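Side-chain contact in lytic polysaccharide monooxygenase (Neurospora crassa, PDB 4QI8), which probably uses an active-site copper to cleave the glycosidic bonds of cellulose oxidatively, with an external electron donor and oxygen: residues G12-A15 with D16-V20. Residues are numbered along the deposited sequence; the frame is centred on the assembly and turned at random.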
ATOM      1  N   GLY A  12       5.706 -19.708  -7.814  1.00 31.76           N
ATOM      2  CA  GLY A  12       5.538 -18.991  -9.066  1.00 31.20           C
ATOM      3  C   GLY A  12       4.570 -17.832  -8.926  1.00 30.54           C
ATOM      4  O   GLY A  12       4.010 -17.591  -7.851  1.00 30.26           O
ATOM      5  N   THR A  13       4.354 -17.115 -10.019  1.00 29.49           N
ATOM      6  CA  THR A  13       3.395 -15.997 -10.107  1.00 28.44           C
ATOM      7  C   THR A  13       1.942 -16.475 -10.077  1.00 28.06           C
ATOM      8  O   THR A  13       1.638 -17.646 -10.181  1.00 30.79           O
ATOM      9  CB  THR A  13       3.579 -15.185 -11.422  1.00 26.24           C
ATOM     10  OG1 THR A  13       2.607 -14.140 -11.548  1.00 28.38           O
ATOM     11  CG2 THR A  13       3.347 -16.047 -12.609  1.00 26.98           C
ATOM     12  N   THR A  14       1.056 -15.534  -9.851  1.00 24.68           N
ATOM     13  CA  THR A  14      -0.352 -15.819  -9.852  1.00 19.19           C
ATOM     14  C   THR A  14      -0.921 -15.218 -11.173  1.00 20.25           C
ATOM     15  O   THR A  14      -0.231 -15.165 -12.169  1.00 22.33           O
ATOM     16  CB  THR A  14      -0.936 -15.374  -8.503  1.00 20.54           C
ATOM     17  OG1 THR A  14      -0.729 -13.971  -8.292  1.00 23.79           O
ATOM     18  CG2 THR A  14      -0.212 -16.195  -7.362  1.00 21.62           C
ATOM     19  N   ALA A  15      -2.192 -14.928 -11.226  1.00 15.22           N
ATOM     20  CA  ALA A  15      -2.778 -14.272 -12.372  1.00 10.40           C
ATOM     21  C   ALA A  15      -3.130 -12.853 -11.922  1.00  8.57           C
ATOM     22  O   ALA A  15      -3.299 -12.598 -10.715  1.00 10.05           O
ATOM     23  CB  ALA A  15      -4.022 -15.011 -12.814  1.00 10.70           C
ATOM     24  N   ASP A  16      -3.248 -11.926 -12.871  1.00  8.04           N
ATOM     25  CA  ASP A  16      -3.720 -10.595 -12.527  1.00  8.43           C
ATOM     26  C   ASP A  16      -5.057 -10.680 -11.808  1.00  7.70           C
ATOM     27  O   ASP A  16      -5.973 -11.359 -12.269  1.00  8.61           O
ATOM     28  CB  ASP A  16      -3.897  -9.738 -13.776  1.00 10.26           C
ATOM     29  CG  ASP A  16      -2.577  -9.298 -14.400  1.00 11.76           C
ATOM     30  OD1 ASP A  16      -1.516  -9.476 -13.772  1.00 13.69           O
ATOM     31  OD2 ASP A  16      -2.607  -8.728 -15.516  1.00 15.17           O
ATOM     32  N   TRP A  17      -5.145  -9.974 -10.686  1.00  8.52           N
ATOM     33  CA  TRP A  17      -6.363  -9.845  -9.882  1.00  9.07           C
ATOM     34  C   TRP A  17      -6.853 -11.181  -9.324  1.00  9.55           C
ATOM     35  O   TRP A  17      -8.017 -11.317  -8.943  1.00 12.38           O
ATOM     36  CB  TRP A  17      -7.467  -9.128 -10.661  1.00 10.95           C
ATOM     37  CG  TRP A  17      -6.983  -7.909 -11.389  1.00  8.93           C
ATOM     38  CD1 TRP A  17      -6.979  -7.727 -12.733  1.00 11.54           C
ATOM     39  CD2 TRP A  17      -6.426  -6.708 -10.821  1.00  7.46           C
ATOM     40  NE1 TRP A  17      -6.473  -6.497 -13.044  1.00  9.78           N
ATOM     41  CE2 TRP A  17      -6.121  -5.848 -11.891  1.00  8.51           C
ATOM     42  CE3 TRP A  17      -6.171  -6.269  -9.516  1.00  6.73           C
ATOM     43  CZ2 TRP A  17      -5.563  -4.581 -11.703  1.00  8.69           C
ATOM     44  CZ3 TRP A  17      -5.624  -4.998  -9.332  1.00  6.81           C
ATOM     45  CH2 TRP A  17      -5.326  -4.175 -10.418  1.00  7.50           C
ATOM     46  N   GLN A  18      -5.954 -12.148  -9.197  1.00  9.41           N
ATOM     47  CA  GLN A  18      -6.327 -13.422  -8.592  1.00  9.97           C
ATOM     48  C   GLN A  18      -6.429 -13.285  -7.079  1.00  7.99           C
ATOM     49  O   GLN A  18      -7.445 -13.640  -6.493  1.00 10.65           O
ATOM     50  CB  GLN A  18      -5.344 -14.530  -8.952  1.00 10.72           C
ATOM     51  CG  GLN A  18      -5.730 -15.857  -8.326  1.00 12.18           C
ATOM     52  CD  GLN A  18      -4.790 -16.966  -8.687  1.00 14.74           C
ATOM     53  OE1 GLN A  18      -3.721 -16.728  -9.246  1.00 15.40           O
ATOM     54  NE2 GLN A  18      -5.181 -18.191  -8.377  1.00 15.15           N
ATOM     55  N   TYR A  19      -5.374 -12.763  -6.455  1.00  6.61           N
ATOM     56  CA  TYR A  19      -5.335 -12.538  -5.010  1.00  6.81           C
ATOM     57  C   TYR A  19      -5.471 -11.059  -4.662  1.00  6.38           C
ATOM     58  O   TYR A  19      -5.449 -10.698  -3.496  1.00  8.48           O
ATOM     59  CB  TYR A  19      -4.020 -13.075  -4.441  1.00  8.11           C
ATOM     60  CG  TYR A  19      -3.855 -14.556  -4.632  1.00  9.06           C
ATOM     61  CD1 TYR A  19      -4.563 -15.449  -3.860  1.00 11.01           C
ATOM     62  CD2 TYR A  19      -2.994 -15.070  -5.582  1.00 14.29           C
ATOM     63  CE1 TYR A  19      -4.425 -16.813  -4.022  1.00 14.42           C
ATOM     64  CE2 TYR A  19      -2.853 -16.442  -5.747  1.00 15.81           C
ATOM     65  CZ  TYR A  19      -3.568 -17.298  -4.965  1.00 16.20           C
ATOM     66  OH  TYR A  19      -3.412 -18.652  -5.142  1.00 19.94           O
ATOM     67  N   VAL A  20      -5.585 -10.210  -5.681  1.00  6.20           N
ATOM     68  CA  VAL A  20      -5.698  -8.774  -5.502  1.00  5.55           C
ATOM     69  C   VAL A  20      -7.085  -8.343  -5.950  1.00  5.46           C
ATOM     70  O   VAL A  20      -7.523  -8.686  -7.050  1.00  6.35           O
ATOM     71  CB  VAL A  20      -4.606  -8.043  -6.308  1.00  5.97           C
ATOM     72  CG1 VAL A  20      -4.762  -6.534  -6.181  1.00  6.24           C
ATOM     73  CG2 VAL A  20      -3.217  -8.491  -5.856  1.00  7.27           C
TER
HETATM   74  O   HOH W   1      -2.786 -12.148  -7.875  1.00 12.15           O
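Q18 lays its extended side chain across the turn that carries it, and OE1 accepts the backbone N-H of A15 at 3.1 Å (N to OE1). With CG anti to the backbone N (chi1 -180°) and the chain extended beyond it, the amide reaches this N-H, and the donor lies only 17° from the plane of the side-chain carbonyl. The same pair of residues closes a type II beta turn, A15 to Q18, in which N of Q18 hydrogen-bonds to O of A15 at 3.1 Å. OE1 also lies 3.2 Å from CB of T14, whose CB in turn meets the edge of the Y19 ring, 3.5 Å from CE2; the side chains of T14 and Y19 cross at about a right angle. CG of Q18 sits 3.9 Å above one face of that ring, toward its rim. One water bridges T14, A15 and Y19, donating to OG1 of T14 and O of A15 and accepting from N of Y19. Farther out, OG1 of T14 is hydrogen-bonded to O of V7, and OD1 of D16 forms a salt bridge with K6, tying this surface loop to strand 3-8 of the beta-sandwich. Without its carboxamide, as with an alanine here, the A15 N-H would probably lose its side-chain acceptor and part of the Y19 face its cover. The turn is thus held twice, by backbone and by carboxamide, with one water tying the turn carbonyl to T14 and to the backbone N of Y19.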